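Local coordinates for glycoside hydrolase family protein (Novosphingobium sp. PP1Y, PDB 6Q2F), which probably hydrolyses terminal alpha-L-rhamnosyl groups from rhamnosylated glycosides, acting as an alpha-L-rhamnosidase, at residues Leu592-Ala597 with Tyr764-Ala769; Asn768-Leu773 with Leu803-Lys808; Pro684-Lys689 with Phe701-Ser706. One frame throughout, in Å; residues are numbered along the deposited sequence.

Followed from the N terminus, the chain first reaches 592-597, in the loop between strands 579-582 and 604-610 of the parallel (beta/alpha)8-type barrel. Interaction 1 closes a long loop from there to 764-769, where strand 762-765 of a second, mixed sheet gives way to helix 767-773. Interaction 3 falls within that span: it ties two loops, 684-689 and 701-706, about 42 Å away between centres. Interaction 2 begins on the residues where interaction 1 ends, sharing Asn-768 and Ala-769, and closes a shorter loop to helix 803-814. The first two contacts adjoin, Phe-767 CE1 lying 3.7 Å from Ala-805 N; interaction 3 lies across the chain's centre from interaction 2.

Interaction 1. Residues Leu592-Ala597 with Tyr764-Ala769; sequences LGDDMA and YINFNA
The amide of Asn-766 reaches across to the carboxylate of Asp-594, and ND2 donates to OD2 at 2.9 Å. The donor comes from above the carboxylate plane, 48° out of it, while the two flat groups are turned 32° against each other. OD2 is also the acceptor of an Asx motif: Ala-597 N donates to it on the anti side at 2.8 Å, so one oxygen both shapes its own loop and grips the neighbouring segment. An aspartate suits this place because its other oxygen, OD1, can still take a bond from Tyr-738 OH. Beside the amide, selenomethionine Met-596 sets SE 3.8 Å from Tyr-764 CB, and the bend at chi3 carries its CE to 3.3 Å from Tyr-764 O; its long, flexible chain fits along the strand backbone. The second shell fixes Asn-766: with CG between backbone N and carbonyl carbon (chi1 66°), OD1 turns back to accept from Ala-769 N at 2.9 Å. Asparagine thus serves as N-cap through OD1 and as cross-link through ND2. Around this buried junction, helix 620-636 packs against Met-596 and Ile-765, helix 543-575 meets Ala-597, and helix 744-747 touches Met-596 and Tyr-764.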
loop_
_atom_site.group_PDB
_atom_site.type_symbol
_atom_site.label_atom_id
_atom_site.label_comp_id
_atom_site.label_asym_id
_atom_site.label_seq_id
_atom_site.Cartn_x
_atom_site.Cartn_y
_atom_site.Cartn_z
ATOM N N LEU A 592 10.279 -9.010 0.828
ATOM C CA LEU A 592 9.753 -9.882 1.867
ATOM C C LEU A 592 9.221 -9.048 3.018
ATOM O O LEU A 592 9.673 -7.928 3.279
ATOM C CB LEU A 592 10.828 -10.842 2.382
ATOM C CG LEU A 592 11.301 -11.833 1.322
ATOM C CD1 LEU A 592 12.487 -12.663 1.835
ATOM C CD2 LEU A 592 10.107 -12.739 0.911
ATOM N N GLY A 593 8.255 -9.611 3.713
ATOM C CA GLY A 593 7.652 -8.951 4.854
ATOM C C GLY A 593 6.152 -9.144 4.856
ATOM O O GLY A 593 5.521 -9.386 3.826
ATOM N N ASP A 594 5.572 -9.043 6.041
ATOM C CA ASP A 594 4.137 -9.102 6.224
ATOM C C ASP A 594 3.612 -7.695 6.485
ATOM O O ASP A 594 4.078 -7.029 7.409
ATOM C CB ASP A 594 3.775 -10.019 7.386
ATOM C CG ASP A 594 2.280 -10.039 7.627
ATOM O OD1 ASP A 594 1.591 -10.706 6.843
ATOM O OD2 ASP A 594 1.814 -9.359 8.552
ATOM N N ASP A 595 2.621 -7.261 5.702
ATOM C CA ASP A 595 2.219 -5.858 5.792
ATOM C C ASP A 595 1.300 -5.547 6.971
ATOM O O ASP A 595 1.005 -4.371 7.196
ATOM C CB ASP A 595 1.594 -5.360 4.467
ATOM C CG ASP A 595 0.563 -6.302 3.869
ATOM O OD1 ASP A 595 0.311 -7.393 4.423
ATOM O OD2 ASP A 595 0.014 -5.939 2.805
HETATM N N MSE A 596 0.866 -6.538 7.742
HETATM C CA MSE A 596 0.285 -6.238 9.056
HETATM C C MSE A 596 1.385 -6.108 10.097
HETATM O O MSE A 596 1.403 -5.174 10.887
HETATM C CB MSE A 596 -0.744 -7.298 9.488
HETATM C CG MSE A 596 -2.033 -7.185 8.673
HETATM SE SE MSE A 596 -3.448 -8.324 9.411
HETATM C CE MSE A 596 -3.652 -7.528 11.138
ATOM N N ALA A 597 2.310 -7.062 10.090
ATOM C CA ALA A 597 3.379 -7.034 11.083
ATOM C C ALA A 597 4.200 -5.762 10.940
ATOM O O ALA A 597 4.562 -5.123 11.930
ATOM C CB ALA A 597 4.256 -8.280 10.928
ATOM N N TYR A 764 -8.519 -8.806 8.742
ATOM C CA TYR A 764 -7.481 -9.799 8.528
ATOM C C TYR A 764 -6.709 -10.007 9.824
ATOM O O TYR A 764 -6.501 -9.065 10.598
ATOM C CB TYR A 764 -6.505 -9.357 7.447
ATOM C CG TYR A 764 -7.084 -9.328 6.065
ATOM C CD1 TYR A 764 -7.538 -10.494 5.463
ATOM C CD2 TYR A 764 -7.157 -8.142 5.346
ATOM C CE1 TYR A 764 -8.054 -10.484 4.180
ATOM C CE2 TYR A 764 -7.667 -8.126 4.061
ATOM C CZ TYR A 764 -8.112 -9.295 3.487
ATOM O OH TYR A 764 -8.629 -9.266 2.222
ATOM N N ILE A 765 -6.282 -11.249 10.063
ATOM C CA ILE A 765 -5.348 -11.566 11.141
ATOM C C ILE A 765 -4.186 -12.329 10.532
ATOM O O ILE A 765 -4.385 -13.191 9.665
ATOM C CB ILE A 765 -5.986 -12.393 12.283
ATOM C CG1 ILE A 765 -6.595 -13.691 11.762
ATOM C CG2 ILE A 765 -7.053 -11.608 12.993
ATOM C CD1 ILE A 765 -6.963 -14.665 12.908
ATOM N N ASN A 766 -2.973 -11.989 10.954
ATOM C CA ASN A 766 -1.769 -12.674 10.528
ATOM C C ASN A 766 -1.315 -13.630 11.627
ATOM O O ASN A 766 -2.011 -13.847 12.630
ATOM C CB ASN A 766 -0.687 -11.648 10.155
ATOM C CG ASN A 766 -0.198 -10.838 11.351
ATOM O OD1 ASN A 766 -0.812 -10.848 12.419
ATOM N ND2 ASN A 766 0.902 -10.103 11.160
ATOM N N PHE A 767 -0.140 -14.233 11.439
ATOM C CA PHE A 767 0.333 -15.218 12.404
ATOM C C PHE A 767 0.481 -14.600 13.790
ATOM O O PHE A 767 0.045 -15.192 14.783
ATOM C CB PHE A 767 1.649 -15.832 11.908
ATOM C CG PHE A 767 2.340 -16.735 12.910
ATOM C CD1 PHE A 767 2.076 -18.101 12.941
ATOM C CD2 PHE A 767 3.278 -16.215 13.790
ATOM C CE1 PHE A 767 2.726 -18.940 13.852
ATOM C CE2 PHE A 767 3.951 -17.045 14.716
ATOM C CZ PHE A 767 3.680 -18.410 14.736
ATOM N N ASN A 768 1.063 -13.400 13.879
ATOM C CA ASN A 768 1.268 -12.776 15.189
ATOM C C ASN A 768 -0.060 -12.499 15.882
ATOM O O ASN A 768 -0.217 -12.767 17.077
ATOM C CB ASN A 768 2.053 -11.465 15.083
ATOM C CG ASN A 768 2.221 -10.796 16.460
ATOM O OD1 ASN A 768 1.400 -9.963 16.874
ATOM N ND2 ASN A 768 3.248 -11.209 17.195
ATOM N N ALA A 769 -1.015 -11.917 15.158
ATOM C CA ALA A 769 -2.324 -11.674 15.748
ATOM C C ALA A 769 -2.971 -12.983 16.184
ATOM O O ALA A 769 -3.495 -13.079 17.293
ATOM C CB ALA A 769 -3.218 -10.918 14.764
#

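Interaction 2. Residues Asn768-Leu773 with Leu803-Lys808; sequences NALTEL and LAALRK
Lys-808 lays the aliphatic part of its side chain over the backbone of Leu-770 and Thr-771. Its CG sits 3.6 Å from Thr-771 CA and equally close to Leu-770 O, and CD and CE then pass alongside Thr-771 O. CG stands opposite the backbone N (chi1 -166°), and a bend at chi2 (71°) turns the rest of the chain along the neighbouring helix. Lysine suits this border position because its methylenes can cover a helix turn while the ammonium is carried onward; NZ ends 4.0 Å from Thr-771 O, with no hydrogen bond across the contact.

Thr-771 answers with its methyl. Thr-771 CG2 meets Lys-808 CB at 3.8 Å, the two side chains crossing at a slant, whereas OG1 turns back to its own helix and bonds Phe-767 O. Threonine's two branches therefore divide the work: the methyl faces the lysine, the hydroxyl bonds a carbonyl of its own helix.

Deeper in, Leu-770 CD2 lies 4.1 Å from Ala-805 CB, with Ala-805 O at a similar distance. The small alanine lets the leucine branch come close to the helix backbone. Ala-804 and Ala-805 also receive the ring of Phe-767, which extends the apolar seam by one turn.

The two helices belong to the alpha/beta part around the mixed sheet with strands 762-765 and 788-794; the axes of the two short segments approach to 9.4 Å, their N-to-C directions 49° apart. On its other flank, helix 803-814 sets Leu-806 against helix 838-848. Between the two segments themselves the contact is one of van der Waals packing: methyls and methylenes meet each other and the backbone, no hydrogen bond or ion pair crosses, and the attraction is probably not very directional.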
loop_
_atom_site.group_PDB
_atom_site.type_symbol
_atom_site.label_atom_id
_atom_site.label_comp_id
_atom_site.label_asym_id
_atom_site.label_seq_id
_atom_site.Cartn_x
_atom_site.Cartn_y
_atom_site.Cartn_z
ATOM N N ASN A 768 1.063 -13.400 13.879
ATOM C CA ASN A 768 1.268 -12.776 15.189
ATOM C C ASN A 768 -0.060 -12.499 15.882
ATOM O O ASN A 768 -0.217 -12.767 17.077
ATOM C CB ASN A 768 2.053 -11.465 15.083
ATOM C CG ASN A 768 2.221 -10.796 16.460
ATOM O OD1 ASN A 768 1.400 -9.963 16.874
ATOM N ND2 ASN A 768 3.248 -11.209 17.195
ATOM N N ALA A 769 -1.015 -11.917 15.158
ATOM C CA ALA A 769 -2.324 -11.674 15.748
ATOM C C ALA A 769 -2.971 -12.983 16.184
ATOM O O ALA A 769 -3.495 -13.079 17.293
ATOM C CB ALA A 769 -3.218 -10.918 14.764
ATOM N N LEU A 770 -2.931 -14.005 15.330
ATOM C CA LEU A 770 -3.498 -15.302 15.698
ATOM C C LEU A 770 -2.899 -15.823 17.000
ATOM O O LEU A 770 -3.626 -16.257 17.904
ATOM C CB LEU A 770 -3.286 -16.319 14.570
ATOM C CG LEU A 770 -3.583 -17.778 14.938
ATOM C CD1 LEU A 770 -5.062 -17.982 15.289
ATOM C CD2 LEU A 770 -3.164 -18.738 13.829
ATOM N N THR A 771 -1.575 -15.751 17.130
ATOM C CA THR A 771 -0.880 -16.459 18.200
ATOM C C THR A 771 -0.612 -15.619 19.444
ATOM O O THR A 771 -0.246 -16.190 20.478
ATOM C CB THR A 771 0.455 -17.013 17.699
ATOM O OG1 THR A 771 1.284 -15.935 17.259
ATOM C CG2 THR A 771 0.233 -17.991 16.553
ATOM N N GLU A 772 -0.785 -14.297 19.387
ATOM C CA GLU A 772 -0.442 -13.434 20.511
ATOM C C GLU A 772 -1.589 -12.585 21.034
ATOM O O GLU A 772 -1.542 -12.174 22.196
ATOM C CB GLU A 772 0.702 -12.482 20.129
ATOM C CG GLU A 772 1.962 -13.169 19.607
ATOM C CD GLU A 772 2.773 -13.830 20.710
ATOM O OE1 GLU A 772 2.541 -13.505 21.899
ATOM O OE2 GLU A 772 3.643 -14.668 20.389
ATOM N N LEU A 773 -2.596 -12.286 20.214
ATOM C CA LEU A 773 -3.650 -11.355 20.600
ATOM C C LEU A 773 -4.943 -12.051 21.010
ATOM O O LEU A 773 -5.578 -11.651 21.988
ATOM C CB LEU A 773 -3.971 -10.391 19.450
ATOM C CG LEU A 773 -2.848 -9.447 18.995
ATOM C CD1 LEU A 773 -3.332 -8.513 17.899
ATOM C CD2 LEU A 773 -2.268 -8.669 20.191
ATOM N N LEU A 803 3.168 -25.774 12.321
ATOM C CA LEU A 803 2.739 -26.411 13.559
ATOM C C LEU A 803 2.433 -25.363 14.618
ATOM O O LEU A 803 1.436 -25.467 15.334
ATOM C CB LEU A 803 3.797 -27.400 14.061
ATOM C CG LEU A 803 3.428 -28.051 15.403
ATOM C CD1 LEU A 803 2.090 -28.785 15.314
ATOM C CD2 LEU A 803 4.516 -29.004 15.868
ATOM N N ALA A 804 3.271 -24.328 14.705
ATOM C CA ALA A 804 3.060 -23.256 15.672
ATOM C C ALA A 804 1.700 -22.591 15.481
ATOM O O ALA A 804 0.994 -22.307 16.453
ATOM C CB ALA A 804 4.178 -22.213 15.550
ATOM N N ALA A 805 1.322 -22.310 14.233
ATOM C CA ALA A 805 0.003 -21.734 14.000
ATOM C C ALA A 805 -1.073 -22.745 14.338
ATOM O O ALA A 805 -2.076 -22.407 14.970
ATOM C CB ALA A 805 -0.146 -21.267 12.546
ATOM N N LEU A 806 -0.884 -23.996 13.914
ATOM C CA LEU A 806 -1.916 -25.009 14.127
ATOM C C LEU A 806 -2.131 -25.260 15.613
ATOM O O LEU A 806 -3.273 -25.436 16.068
ATOM C CB LEU A 806 -1.526 -26.292 13.404
ATOM C CG LEU A 806 -2.516 -27.448 13.479
ATOM C CD1 LEU A 806 -3.844 -27.042 12.859
ATOM C CD2 LEU A 806 -1.931 -28.632 12.733
ATOM N N ARG A 807 -1.040 -25.256 16.385
ATOM C CA ARG A 807 -1.129 -25.401 17.833
ATOM C C ARG A 807 -2.026 -24.332 18.435
ATOM O O ARG A 807 -2.911 -24.624 19.248
ATOM C CB ARG A 807 0.258 -25.311 18.452
ATOM C CG ARG A 807 1.039 -26.616 18.446
ATOM C CD ARG A 807 2.516 -26.328 18.763
ATOM N NE ARG A 807 3.245 -27.547 19.081
ATOM C CZ ARG A 807 4.550 -27.594 19.296
ATOM N NH1 ARG A 807 5.267 -26.480 19.214
ATOM N NH2 ARG A 807 5.132 -28.750 19.593
ATOM N N LYS A 808 -1.781 -23.075 18.070
ATOM C CA LYS A 808 -2.570 -21.991 18.635
ATOM C C LYS A 808 -4.019 -22.092 18.192
ATOM O O LYS A 808 -4.941 -21.871 18.985
ATOM C CB LYS A 808 -1.986 -20.639 18.234
ATOM C CG LYS A 808 -2.558 -19.519 19.072
ATOM C CD LYS A 808 -2.029 -19.576 20.512
ATOM C CE LYS A 808 -2.877 -18.708 21.440
ATOM N NZ LYS A 808 -2.323 -18.600 22.825
#

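Interaction 3. Residues Pro684-Lys689 with Phe701-Ser706; sequences PVDDKK and FNRQES
Asp-686 and Arg-703 meet at about a right angle, their carboxylate and guanidinium planes 86° apart. Asp-686 OD1 lies at the guanidinium edge, almost in its plane; Arg-703 NH1 donates to it at 2.7 Å, and NH2 adds a weak bond to the same oxygen. From the aspartate's side, NH1 arrives from above the carboxylate plane, 52° out of it. The arginine is extended from CG to NE, which gives it the span to cross between the loops. Its NE is held by Asp-74, while Asp-686 OD2 pairs with Lys-73, both on helix 68-81.

Gln-704 points its amide into the loop 684-689. With CG anti to the carbonyl carbon (chi1 -60°) and the chain bent at chi2, NE2 is placed to donate to Asp-686 O at 3.0 Å, the acceptor lying in the amide plane; Lys-688 O is 3.1 Å from the same nitrogen. Lys-689 NZ bonds Asp-686 O from the opposite face, so this carbonyl is gripped by a neutral and a charged donor. Glutamine suits the place because its length brings an uncharged N-H donor to a backbone oxygen. Cutting it back to an alanine is likely to leave Asp-686 O with only the lysine of these two donors and a gap where the amide lay.

Behind Gln-704, an Asx turn from Asn-702 OD1 to Gln-704 N and the type I turn Asn-702 to Glu-705 set the backbone. The chemistry pairs a charged network with backbone capture: alternating acids and bases probably offset one another's charge, and the glutamine amide secures the Asp-686 carbonyl beside the salt bridge of the same residue.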
loop_
_atom_site.group_PDB
_atom_site.type_symbol
_atom_site.label_atom_id
_atom_site.label_comp_id
_atom_site.label_asym_id
_atom_site.label_seq_id
_atom_site.Cartn_x
_atom_site.Cartn_y
_atom_site.Cartn_z
ATOM N N PRO A 684 5.791 28.773 -2.361
ATOM C CA PRO A 684 6.796 29.725 -1.852
ATOM C C PRO A 684 6.552 31.169 -2.252
ATOM O O PRO A 684 7.023 32.064 -1.540
ATOM C CB PRO A 684 8.099 29.214 -2.468
ATOM C CG PRO A 684 7.633 28.712 -3.800
ATOM C CD PRO A 684 6.338 27.955 -3.451
ATOM N N VAL A 685 5.853 31.423 -3.357
ATOM C CA VAL A 685 5.592 32.774 -3.846
ATOM C C VAL A 685 4.152 32.818 -4.342
ATOM O O VAL A 685 3.609 31.814 -4.810
ATOM C CB VAL A 685 6.582 33.199 -4.967
ATOM C CG1 VAL A 685 8.022 33.172 -4.462
ATOM C CG2 VAL A 685 6.464 32.283 -6.162
ATOM N N ASP A 686 3.525 33.988 -4.239
ATOM C CA ASP A 686 2.102 34.078 -4.550
ATOM C C ASP A 686 1.805 34.286 -6.036
ATOM O O ASP A 686 0.721 33.896 -6.482
ATOM C CB ASP A 686 1.444 35.206 -3.739
ATOM C CG ASP A 686 1.577 35.003 -2.225
ATOM O OD1 ASP A 686 1.885 33.877 -1.795
ATOM O OD2 ASP A 686 1.364 35.969 -1.465
ATOM N N ASP A 687 2.750 34.834 -6.813
ATOM C CA ASP A 687 2.435 35.353 -8.149
ATOM C C ASP A 687 2.137 34.245 -9.151
ATOM O O ASP A 687 1.299 34.423 -10.040
ATOM C CB ASP A 687 3.580 36.225 -8.675
ATOM C CG ASP A 687 4.966 35.566 -8.507
ATOM O OD1 ASP A 687 5.050 34.337 -8.321
ATOM O OD2 ASP A 687 5.982 36.288 -8.571
ATOM N N LYS A 688 2.807 33.102 -9.042
ATOM C CA LYS A 688 2.654 32.040 -10.032
ATOM C C LYS A 688 1.451 31.175 -9.662
ATOM O O LYS A 688 1.482 30.441 -8.667
ATOM C CB LYS A 688 3.942 31.231 -10.141
ATOM C CG LYS A 688 4.969 31.959 -11.052
ATOM C CD LYS A 688 6.289 31.248 -11.138
ATOM C CE LYS A 688 7.226 31.978 -12.126
ATOM N NZ LYS A 688 7.595 33.339 -11.647
ATOM N N LYS A 689 0.383 31.278 -10.452
ATOM C CA LYS A 689 -0.835 30.496 -10.193
ATOM C C LYS A 689 -1.139 29.612 -11.398
ATOM O O LYS A 689 -1.010 30.065 -12.527
ATOM C CB LYS A 689 -2.023 31.415 -9.893
ATOM C CG LYS A 689 -1.810 32.388 -8.745
ATOM C CD LYS A 689 -2.786 33.560 -8.844
ATOM C CE LYS A 689 -2.298 34.759 -8.021
ATOM N NZ LYS A 689 -2.293 34.425 -6.562
ATOM N N PHE A 701 -3.808 20.276 -3.803
ATOM C CA PHE A 701 -4.657 20.832 -2.746
ATOM C C PHE A 701 -3.845 21.776 -1.860
ATOM O O PHE A 701 -3.449 21.441 -0.746
ATOM C CB PHE A 701 -5.264 19.681 -1.947
ATOM C CG PHE A 701 -6.270 20.103 -0.931
ATOM C CD1 PHE A 701 -7.366 20.868 -1.301
ATOM C CD2 PHE A 701 -6.145 19.700 0.386
ATOM C CE1 PHE A 701 -8.322 21.236 -0.357
ATOM C CE2 PHE A 701 -7.083 20.070 1.330
ATOM C CZ PHE A 701 -8.175 20.834 0.957
ATOM N N ASN A 702 -3.589 22.987 -2.371
ATOM C CA ASN A 702 -2.892 24.013 -1.599
ATOM C C ASN A 702 -3.593 25.353 -1.815
ATOM O O ASN A 702 -4.647 25.432 -2.454
ATOM C CB ASN A 702 -1.393 24.086 -1.941
ATOM C CG ASN A 702 -1.120 24.483 -3.403
ATOM O OD1 ASN A 702 -1.935 25.131 -4.069
ATOM N ND2 ASN A 702 0.045 24.083 -3.898
ATOM N N ARG A 703 -3.015 26.418 -1.254
ATOM C CA ARG A 703 -3.691 27.711 -1.224
ATOM C C ARG A 703 -3.816 28.354 -2.595
ATOM O O ARG A 703 -4.572 29.329 -2.738
ATOM C CB ARG A 703 -2.961 28.661 -0.288
ATOM C CG ARG A 703 -1.491 28.946 -0.641
ATOM C CD ARG A 703 -0.954 29.866 0.412
ATOM N NE ARG A 703 0.488 30.060 0.316
ATOM C CZ ARG A 703 1.025 31.106 -0.291
ATOM N NH1 ARG A 703 0.218 32.008 -0.845
ATOM N NH2 ARG A 703 2.344 31.234 -0.358
ATOM N N GLN A 704 -3.092 27.852 -3.590
ATOM C CA GLN A 704 -3.227 28.309 -4.964
ATOM C C GLN A 704 -4.338 27.589 -5.724
ATOM O O GLN A 704 -4.685 28.017 -6.827
ATOM C CB GLN A 704 -1.893 28.119 -5.712
ATOM C CG GLN A 704 -0.697 28.878 -5.125
ATOM C CD GLN A 704 -0.791 30.386 -5.294
ATOM O OE1 GLN A 704 -1.788 31.009 -4.956
ATOM N NE2 GLN A 704 0.268 30.977 -5.814
ATOM N N GLU A 705 -4.888 26.485 -5.189
ATOM C CA GLU A 705 -6.024 25.849 -5.852
ATOM C C GLU A 705 -7.125 26.880 -6.094
ATOM O O GLU A 705 -7.325 27.792 -5.290
ATOM C CB GLU A 705 -6.539 24.670 -5.006
ATOM C CG GLU A 705 -7.711 23.849 -5.598
ATOM C CD GLU A 705 -7.432 23.267 -6.983
ATOM O OE1 GLU A 705 -7.491 24.024 -7.977
ATOM O OE2 GLU A 705 -7.179 22.051 -7.095
ATOM N N SER A 706 -7.823 26.751 -7.226
ATOM C CA SER A 706 -8.806 27.770 -7.598
ATOM C C SER A 706 -9.923 27.872 -6.561
ATOM O O SER A 706 -10.350 28.974 -6.198
ATOM C CB SER A 706 -9.383 27.476 -8.987
ATOM O OG SER A 706 -9.712 26.110 -9.126
#